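Local coordinates for uncharacterized protein YfeY (Escherichia coli, PDB 2QZB) that is of unknown function but belongs to the DUF1131 family and is probably made as a signal-bearing lipoprotein precursor, at residues Tyr43-Gly48 / Phe60-Gly65. Sequence-based numbering, arbitrary orientation.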
# COMPACT_ATOMS: atom_id res chain seq x y z
N TYR A 43 10.51 -6.96 -12.84
CA TYR A 43 9.90 -7.69 -11.73
C TYR A 43 9.76 -9.15 -12.09
O TYR A 43 9.76 -9.50 -13.26
CB TYR A 43 8.50 -7.15 -11.46
CG TYR A 43 8.44 -5.72 -10.96
CD1 TYR A 43 9.06 -5.35 -9.78
CD2 TYR A 43 7.77 -4.75 -11.69
CE1 TYR A 43 8.99 -4.05 -9.32
CE2 TYR A 43 7.70 -3.47 -11.26
CZ TYR A 43 8.30 -3.13 -10.06
OH TYR A 43 8.22 -1.84 -9.61
N ARG A 44 9.61 -9.97 -11.05
CA ARG A 44 9.10 -11.32 -11.14
C ARG A 44 7.70 -11.31 -10.51
O ARG A 44 7.31 -10.34 -9.85
CB ARG A 44 10.03 -12.27 -10.36
CG ARG A 44 11.31 -12.74 -11.13
CD ARG A 44 12.25 -11.57 -11.53
NE ARG A 44 13.52 -12.09 -12.06
CZ ARG A 44 14.64 -12.23 -11.36
NH1 ARG A 44 14.72 -11.91 -10.06
NH2 ARG A 44 15.72 -12.72 -11.96
N LEU A 45 6.96 -12.39 -10.69
CA LEU A 45 5.57 -12.49 -10.24
C LEU A 45 5.34 -13.88 -9.60
O LEU A 45 5.81 -14.90 -10.12
CB LEU A 45 4.65 -12.28 -11.45
CG LEU A 45 3.14 -12.13 -11.22
CD1 LEU A 45 2.79 -10.87 -10.38
CD2 LEU A 45 2.45 -12.06 -12.56
N ARG A 46 4.62 -13.91 -8.47
CA ARG A 46 4.39 -15.10 -7.70
C ARG A 46 2.89 -15.06 -7.37
O ARG A 46 2.30 -14.01 -7.41
CB ARG A 46 5.14 -14.90 -6.39
CG ARG A 46 5.59 -16.06 -5.77
CD ARG A 46 6.82 -15.70 -5.03
NE ARG A 46 6.62 -15.03 -3.75
CZ ARG A 46 7.43 -15.21 -2.73
NH1 ARG A 46 8.47 -16.05 -2.86
NH2 ARG A 46 7.22 -14.59 -1.58
N SER A 47 2.26 -16.20 -7.04
CA SER A 47 0.86 -16.16 -6.67
C SER A 47 0.57 -16.87 -5.37
O SER A 47 1.42 -17.55 -4.81
CB SER A 47 -0.09 -16.61 -7.79
OG SER A 47 0.07 -17.99 -8.13
N GLY A 48 -0.66 -16.72 -4.89
CA GLY A 48 -1.07 -17.31 -3.63
C GLY A 48 -2.59 -17.21 -3.48
O GLY A 48 -3.26 -16.62 -4.32
N PHE A 60 -1.50 -11.88 -6.02
CA PHE A 60 -0.17 -11.94 -6.65
C PHE A 60 0.82 -11.09 -5.87
O PHE A 60 0.45 -10.05 -5.34
CB PHE A 60 -0.21 -11.50 -8.13
CG PHE A 60 -0.95 -12.45 -9.02
CD1 PHE A 60 -2.35 -12.34 -9.16
CD2 PHE A 60 -0.27 -13.48 -9.70
CE1 PHE A 60 -3.06 -13.23 -9.95
CE2 PHE A 60 -0.96 -14.37 -10.49
CZ PHE A 60 -2.36 -14.26 -10.62
N GLU A 61 2.06 -11.57 -5.78
CA GLU A 61 3.18 -10.80 -5.27
C GLU A 61 4.10 -10.48 -6.44
O GLU A 61 4.58 -11.36 -7.17
CB GLU A 61 3.93 -11.56 -4.16
CG GLU A 61 3.18 -11.55 -2.80
CD GLU A 61 3.86 -12.40 -1.76
OE1 GLU A 61 3.75 -12.10 -0.56
OE2 GLU A 61 4.54 -13.36 -2.15
N VAL A 62 4.31 -9.19 -6.62
CA VAL A 62 5.21 -8.68 -7.60
C VAL A 62 6.55 -8.59 -6.88
O VAL A 62 6.66 -7.97 -5.85
CB VAL A 62 4.75 -7.30 -8.07
CG1 VAL A 62 5.76 -6.73 -9.04
CG2 VAL A 62 3.35 -7.39 -8.75
N MET A 63 7.56 -9.23 -7.42
CA MET A 63 8.80 -9.42 -6.68
C MET A 63 9.90 -8.55 -7.27
O MET A 63 10.05 -8.47 -8.49
CB MET A 63 9.24 -10.89 -6.72
CG MET A 63 8.18 -11.92 -6.18
SD MET A 63 7.74 -11.66 -4.44
CE MET A 63 9.23 -12.07 -3.57
N LYS A 64 10.67 -7.94 -6.41
CA LYS A 64 11.81 -7.12 -6.84
C LYS A 64 13.00 -7.72 -6.13
O LYS A 64 13.18 -7.56 -4.93
CB LYS A 64 11.61 -5.66 -6.48
CG LYS A 64 12.68 -4.74 -7.15
CD LYS A 64 12.44 -3.26 -6.88
CE LYS A 64 13.09 -2.79 -5.59
NZ LYS A 64 13.33 -1.29 -5.61
N GLY A 65 13.76 -8.49 -6.88
CA GLY A 65 14.74 -9.39 -6.30
C GLY A 65 14.09 -10.35 -5.33
O GLY A 65 13.09 -11.02 -5.66
O HOH W 1 12.65 -11.73 -8.25
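Arg44 pairs with Met63 and Arg46 with Glu61 as hydrogen-bonded pairs of an antiparallel beta hairpin, each closed by two backbone N-H...O=C bonds, while Leu45 faces Val62 and Ser47 faces Phe60 as non-hydrogen-bonded pairs. Side chains alternate along each strand and so fall on two faces of the sheet. On the face carrying Arg44, Arg46, Glu61 and Met63, Arg46 and Glu61 run side by side, and NE and NH2 of Arg46 both grip Glu61 OE2, at 3.1 and 3.0 Å. The oxygen lies close to the guanidinium plane, and guanidinium and carboxylate are turned only 22° apart. A bend at chi3 of Arg46 (79°) turns its guanidinium toward this oxygen. Met63 covers one guanidinium face: its CE sits over the centre, 3.7 Å from Arg46 CZ, a place suited to a flexible, polarisable thioether. Were Glu61 replaced by alanine, the Arg46 guanidinium would lose this carboxylate and is likely to be freer to swing off Met63. At the end of the hairpin away from its turn, a water accepts from Arg44 NH1 and donates to Gly65 O.

The face carrying Leu45, Ser47, Phe60 and Val62 is largely apolar. Leu45, with CG anti to its backbone nitrogen (chi1 -171°), brings CD1 to 3.8 Å from Phe60 CB and 3.9 Å from Val62 CG2. Ser47 CB comes obliquely to 3.6 Å from Phe60 CE2; a small polar residue suits this solvent-exposed place. Val62 CG1 makes a CH-pi contact over the Tyr43 ring, 3.8 Å from its centroid, while the Tyr43 hydroxyl bonds to Asp86.

Strand 44-52 is one of the two outermost strands, within this chain, of an eight-stranded antiparallel sheet. Helix 32-38 packs on the Leu45 and Phe60 face, its Ile35 touching both, and strand 67-73 continues the sheet beyond strand 55-64.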